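Local coordinates for putative ferritin-like diiron-carboxylate protein TM1526 (Thermotoga maritima, PDB 1VJX) that is of unknown function but belongs to the rubrerythrin family of ferritin-like proteins, which suggests metal binding and probably an oxidoreductase role, at residues A[46-51]-A[99-104]; A[85-90]-A[109-114]. All coordinates share one frame; numbering follows the deposited sequence.

Contact 1. Residues A[46-51]-A[99-104]; sequences KTFLEL and LTLKEV
Phe48 and Val104 mark the nearest approach of the two backbones, their CA atoms 11.1 Å apart, so helix 43-68 and the first turn of helix 101-125 meet through side chains alone. Both belong to the helical bundle of a ferritin-like, rubrerythrin-family fold, and the contact, largely buried, has its centre about 15 Å from the centre of the chain. Phe48 carries it from one side: its CG stands anti to the carbonyl carbon (chi1 -76°), its CB points toward helix 101-125, and its ring meets that helix with CZ. Leu101 CD1 comes to the edge of that ring, near its plane, 3.9 Å from Phe48 CZ. One helical turn on, Val104 CG1 approaches the same Phe48 CZ obliquely at 4.1 Å. Leu36 of helix 15-36 touches both Phe48 and Val104, and Met152 of helix 129-156 also packs on Phe48, which draws all four long helices to this ring. Beside the contact, Thr100 and Glu103 close a capping box over the start of helix 101-125. Glu103 OE2, which also pairs with Arg96, is met on its anti side by Thr100 N at 3.3 Å, the N-H pointing almost straight at the oxygen (178°).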
loop_
_atom_site.group_PDB
_atom_site.type_symbol
_atom_site.label_atom_id
_atom_site.label_comp_id
_atom_site.label_asym_id
_atom_site.label_seq_id
_atom_site.Cartn_x
_atom_site.Cartn_y
_atom_site.Cartn_z
ATOM N N LYS A 46 -5.068 5.933 -17.084
ATOM C CA LYS A 46 -3.745 6.515 -16.886
ATOM C C LYS A 46 -3.453 6.667 -15.384
ATOM O O LYS A 46 -2.344 6.430 -14.932
ATOM C CB LYS A 46 -3.663 7.852 -17.646
ATOM C CG LYS A 46 -2.370 8.687 -17.522
ATOM C CD LYS A 46 -2.658 10.157 -17.950
ATOM C CE LYS A 46 -1.404 10.914 -18.472
ATOM N NZ LYS A 46 -1.716 12.317 -18.950
ATOM N N THR A 47 -4.474 7.044 -14.628
ATOM C CA THR A 47 -4.309 7.243 -13.201
ATOM C C THR A 47 -3.963 5.920 -12.545
ATOM O O THR A 47 -2.950 5.800 -11.873
ATOM C CB THR A 47 -5.589 7.893 -12.580
ATOM O OG1 THR A 47 -5.481 9.318 -12.680
ATOM C CG2 THR A 47 -5.666 7.660 -11.070
ATOM N N PHE A 48 -4.806 4.926 -12.756
ATOM C CA PHE A 48 -4.608 3.636 -12.137
ATOM C C PHE A 48 -3.232 3.085 -12.492
ATOM O O PHE A 48 -2.621 2.414 -11.698
ATOM C CB PHE A 48 -5.702 2.653 -12.574
ATOM C CG PHE A 48 -7.017 2.875 -11.913
ATOM C CD1 PHE A 48 -7.102 3.087 -10.547
ATOM C CD2 PHE A 48 -8.179 2.866 -12.646
ATOM C CE1 PHE A 48 -8.335 3.306 -9.935
ATOM C CE2 PHE A 48 -9.408 3.076 -12.030
ATOM C CZ PHE A 48 -9.474 3.289 -10.670
ATOM N N LEU A 49 -2.752 3.361 -13.694
ATOM C CA LEU A 49 -1.451 2.840 -14.104
ATOM C C LEU A 49 -0.316 3.583 -13.396
ATOM O O LEU A 49 0.697 2.974 -13.049
ATOM C CB LEU A 49 -1.274 2.888 -15.623
ATOM C CG LEU A 49 -2.061 1.835 -16.394
ATOM C CD1 LEU A 49 -2.102 2.164 -17.908
ATOM C CD2 LEU A 49 -1.504 0.419 -16.167
ATOM N N GLU A 50 -0.484 4.892 -13.206
ATOM C CA GLU A 50 0.483 5.679 -12.451
ATOM C C GLU A 50 0.562 5.142 -11.039
ATOM O O GLU A 50 1.649 4.896 -10.535
ATOM C CB GLU A 50 0.122 7.167 -12.437
ATOM C CG GLU A 50 0.785 7.930 -13.575
ATOM C CD GLU A 50 -0.003 9.175 -14.017
ATOM O OE1 GLU A 50 -0.730 9.754 -13.156
ATOM O OE2 GLU A 50 0.115 9.572 -15.219
ATOM N N LEU A 51 -0.605 4.960 -10.422
ATOM C CA LEU A 51 -0.703 4.432 -9.070
ATOM C C LEU A 51 0.020 3.099 -8.973
ATOM O O LEU A 51 0.745 2.879 -8.025
ATOM C CB LEU A 51 -2.175 4.325 -8.621
ATOM C CG LEU A 51 -2.945 5.645 -8.451
ATOM C CD1 LEU A 51 -4.361 5.431 -7.944
ATOM C CD2 LEU A 51 -2.234 6.543 -7.497
ATOM N N LEU A 99 -17.836 -3.525 -14.188
ATOM C CA LEU A 99 -17.528 -2.906 -12.922
ATOM C C LEU A 99 -17.756 -1.394 -12.995
ATOM O O LEU A 99 -17.410 -0.753 -13.991
ATOM C CB LEU A 99 -16.078 -3.199 -12.522
ATOM C CG LEU A 99 -15.694 -4.659 -12.227
ATOM C CD1 LEU A 99 -14.239 -4.705 -11.793
ATOM C CD2 LEU A 99 -16.553 -5.285 -11.145
ATOM N N THR A 100 -18.348 -0.842 -11.933
ATOM C CA THR A 100 -18.485 0.599 -11.777
ATOM C C THR A 100 -17.246 1.171 -11.089
ATOM O O THR A 100 -16.573 0.489 -10.321
ATOM C CB THR A 100 -19.747 0.968 -10.955
ATOM O OG1 THR A 100 -19.623 0.521 -9.603
ATOM C CG2 THR A 100 -21.000 0.246 -11.473
ATOM N N LEU A 101 -16.954 2.432 -11.366
ATOM C CA LEU A 101 -15.811 3.100 -10.744
ATOM C C LEU A 101 -16.005 3.160 -9.240
ATOM O O LEU A 101 -15.070 2.922 -8.490
ATOM C CB LEU A 101 -15.603 4.510 -11.337
ATOM C CG LEU A 101 -14.322 5.245 -10.882
ATOM C CD1 LEU A 101 -13.040 4.622 -11.439
ATOM C CD2 LEU A 101 -14.419 6.740 -11.256
ATOM N N LYS A 102 -17.240 3.427 -8.823
ATOM C CA LYS A 102 -17.616 3.509 -7.410
ATOM C C LYS A 102 -17.236 2.294 -6.588
ATOM O O LYS A 102 -16.621 2.428 -5.546
ATOM C CB LYS A 102 -19.138 3.727 -7.273
ATOM C CG LYS A 102 -19.675 3.759 -5.824
ATOM C CD LYS A 102 -21.149 4.241 -5.754
ATOM C CE LYS A 102 -21.579 4.697 -4.335
ATOM N NZ LYS A 102 -21.181 3.739 -3.220
ATOM N N GLU A 103 -17.661 1.111 -7.015
ATOM C CA GLU A 103 -17.433 -0.076 -6.204
ATOM C C GLU A 103 -15.940 -0.401 -6.076
ATOM O O GLU A 103 -15.462 -0.806 -5.042
ATOM C CB GLU A 103 -18.237 -1.259 -6.740
ATOM C CG GLU A 103 -17.854 -1.805 -8.090
ATOM C CD GLU A 103 -18.806 -2.929 -8.494
ATOM O OE1 GLU A 103 -18.906 -3.920 -7.691
ATOM O OE2 GLU A 103 -19.452 -2.823 -9.582
ATOM N N VAL A 104 -15.227 -0.136 -7.147
ATOM C CA VAL A 104 -13.797 -0.333 -7.267
ATOM C C VAL A 104 -13.021 0.653 -6.364
ATOM O O VAL A 104 -12.100 0.273 -5.618
ATOM C CB VAL A 104 -13.456 -0.176 -8.797
ATOM C CG1 VAL A 104 -12.179 0.599 -9.072
ATOM C CG2 VAL A 104 -13.504 -1.546 -9.518
#

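Contact 2. Residues A[85-90]-A[109-114]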
loop_
_atom_site.group_PDB
_atom_site.type_symbol
_atom_site.label_atom_id
_atom_site.label_comp_id
_atom_site.label_asym_id
_atom_site.label_seq_id
_atom_site.Cartn_x
_atom_site.Cartn_y
_atom_site.Cartn_z
ATOM N N GLU A 85 -4.318 -5.593 7.637
ATOM C CA GLU A 85 -5.110 -6.566 6.882
ATOM C C GLU A 85 -4.318 -6.879 5.625
ATOM O O GLU A 85 -3.839 -5.958 4.945
ATOM C CB GLU A 85 -6.457 -5.996 6.438
ATOM C CG GLU A 85 -7.223 -5.231 7.496
ATOM C CD GLU A 85 -8.378 -6.028 8.058
ATOM O OE1 GLU A 85 -8.482 -7.218 7.657
ATOM O OE2 GLU A 85 -9.151 -5.469 8.875
ATOM N N VAL A 86 -4.178 -8.137 5.294
ATOM C CA VAL A 86 -3.572 -8.475 4.009
ATOM C C VAL A 86 -4.542 -8.124 2.883
ATOM O O VAL A 86 -5.778 -8.080 3.071
ATOM C CB VAL A 86 -3.129 -9.978 3.887
ATOM C CG1 VAL A 86 -2.131 -10.356 4.999
ATOM C CG2 VAL A 86 -4.311 -10.918 3.846
ATOM N N PHE A 87 -3.965 -7.876 1.714
ATOM C CA PHE A 87 -4.724 -7.393 0.581
ATOM C C PHE A 87 -5.847 -8.398 0.309
ATOM O O PHE A 87 -5.627 -9.596 0.405
ATOM C CB PHE A 87 -3.831 -7.246 -0.653
ATOM C CG PHE A 87 -4.198 -6.079 -1.517
ATOM C CD1 PHE A 87 -5.132 -6.221 -2.532
ATOM C CD2 PHE A 87 -3.622 -4.869 -1.309
ATOM C CE1 PHE A 87 -5.468 -5.181 -3.309
ATOM C CE2 PHE A 87 -3.940 -3.817 -2.091
ATOM C CZ PHE A 87 -4.892 -3.961 -3.097
ATOM N N PRO A 88 -7.063 -7.894 0.055
ATOM C CA PRO A 88 -8.180 -8.746 -0.279
ATOM C C PRO A 88 -7.961 -9.560 -1.520
ATOM O O PRO A 88 -7.176 -9.206 -2.408
ATOM C CB PRO A 88 -9.338 -7.759 -0.515
ATOM C CG PRO A 88 -8.950 -6.516 0.063
ATOM C CD PRO A 88 -7.451 -6.472 0.149
ATOM N N ASP A 89 -8.665 -10.675 -1.550
ATOM C CA ASP A 89 -8.824 -11.442 -2.758
ATOM C C ASP A 89 -9.818 -10.664 -3.634
ATOM O O ASP A 89 -10.946 -10.363 -3.218
ATOM C CB ASP A 89 -9.351 -12.850 -2.446
ATOM C CG ASP A 89 -9.372 -13.746 -3.659
ATOM O OD1 ASP A 89 -9.655 -13.281 -4.770
ATOM O OD2 ASP A 89 -9.105 -14.948 -3.595
ATOM N N THR A 90 -9.346 -10.323 -4.828
ATOM C CA THR A 90 -10.092 -9.518 -5.777
ATOM C C THR A 90 -10.341 -10.250 -7.096
ATOM O O THR A 90 -10.938 -9.674 -7.988
ATOM C CB THR A 90 -9.299 -8.258 -6.086
ATOM O OG1 THR A 90 -7.967 -8.621 -6.475
ATOM C CG2 THR A 90 -9.142 -7.393 -4.853
ATOM N N ILE A 109 -10.071 2.542 -1.566
ATOM C CA ILE A 109 -9.958 3.542 -0.507
ATOM C C ILE A 109 -9.818 2.824 0.820
ATOM O O ILE A 109 -9.007 3.200 1.661
ATOM C CB ILE A 109 -11.150 4.479 -0.549
ATOM C CG1 ILE A 109 -10.973 5.449 -1.727
ATOM C CG2 ILE A 109 -11.292 5.240 0.759
ATOM C CD1 ILE A 109 -12.228 6.161 -2.163
ATOM N N SER A 110 -10.578 1.756 0.969
ATOM C CA SER A 110 -10.620 1.037 2.225
ATOM C C SER A 110 -9.331 0.283 2.501
ATOM O O SER A 110 -8.865 0.326 3.622
ATOM C CB SER A 110 -11.833 0.091 2.268
ATOM O OG SER A 110 -11.712 -0.787 3.367
ATOM N N VAL A 111 -8.754 -0.389 1.495
ATOM C CA VAL A 111 -7.484 -1.071 1.699
ATOM C C VAL A 111 -6.312 -0.095 1.764
ATOM O O VAL A 111 -5.331 -0.360 2.453
ATOM C CB VAL A 111 -7.159 -2.212 0.665
ATOM C CG1 VAL A 111 -8.343 -3.169 0.481
ATOM C CG2 VAL A 111 -6.741 -1.647 -0.639
ATOM N N GLU A 112 -6.387 1.012 1.034
ATOM C CA GLU A 112 -5.342 2.013 1.120
ATOM C C GLU A 112 -5.237 2.567 2.574
ATOM O O GLU A 112 -4.169 2.639 3.147
ATOM C CB GLU A 112 -5.610 3.145 0.119
ATOM C CG GLU A 112 -4.565 4.247 0.121
ATOM C CD GLU A 112 -3.165 3.715 -0.167
ATOM O OE1 GLU A 112 -3.036 2.644 -0.805
ATOM O OE2 GLU A 112 -2.181 4.383 0.240
ATOM N N LYS A 113 -6.361 2.914 3.166
ATOM C CA LYS A 113 -6.379 3.315 4.539
ATOM C C LYS A 113 -5.795 2.266 5.482
ATOM O O LYS A 113 -5.113 2.626 6.441
ATOM C CB LYS A 113 -7.808 3.723 4.933
ATOM C CG LYS A 113 -8.189 5.067 4.297
ATOM C CD LYS A 113 -9.338 5.800 4.997
ATOM C CE LYS A 113 -10.676 5.177 4.745
ATOM N NZ LYS A 113 -11.763 6.198 4.769
ATOM N N ASP A 114 -6.021 0.977 5.187
ATOM C CA ASP A 114 -5.532 -0.108 6.029
ATOM C C ASP A 114 -4.009 -0.184 5.924
ATOM O O ASP A 114 -3.283 -0.289 6.933
ATOM C CB ASP A 114 -6.144 -1.411 5.586
ATOM C CG ASP A 114 -7.598 -1.595 6.027
ATOM O OD1 ASP A 114 -8.101 -0.901 6.913
ATOM O OD2 ASP A 114 -8.283 -2.526 5.578
HETATM O O HOH W 1 -2.967 -3.141 6.454
#
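Val111 sets its two methyls against two neighbouring residues of the loop, Phe87 and Pro88. Its CG1, anti to the carbonyl carbon (chi1 -48°), abuts the CG-CD edge of Pro88; Val111 CG1 lies 3.4 Å from Pro88 CG and equally near Pro88 CD, tighter than usual carbon packing. The other methyl turns to the phenylalanine, whose side chain crosses the valine at about a right angle: Val111 CG2 is 3.8 Å from Phe87 CE2, approaching the ring obliquely. An alanine in place of Val111 would lose both methyl contacts and is likely to leave a gap between the helix and the Phe87-Pro88 pair. Phe87 also makes an edge-to-face contact with Phe32 of helix 15-36. One turn on from Val111, Asp114 crosses Glu85 obliquely, their carboxylate planes 24° apart. Asp114 OD2 lies 3.5 Å from Glu85 CG, while the charged ends stay apart, Glu85 OE2 being 4.5 Å from Asp114 OD2; this like-charge pair would probably disfavour a closer approach. A water links the backbones here, accepting from Glu85 N at 3.0 Å and donating weakly to Asp114 O. The whole is a long connecting loop laid along the outside of a helix in a ferritin-like bundle, pinned by apolar side chains and a bridging water.

From the N terminus, helix 15-36 leads into helix 43-68, where residues 46-51 await their partner. The chain then passes helix 71-74 and runs back as the long loop holding residues 85-90, before helix 101-125 begins. Residues 99-104 at that helix start close contact 1 across 47 intervening residues; residues 109-114, farther along the helix, close contact 2 across 18. The segments alternate along the sequence, so the two closures cross rather than nest. Helix 101-125 is common to both, its beginning tied to helix 43-68 inside the bundle and its middle to the surface loop. The contact centres are 14 Å apart, their nearest atoms about 5 Å.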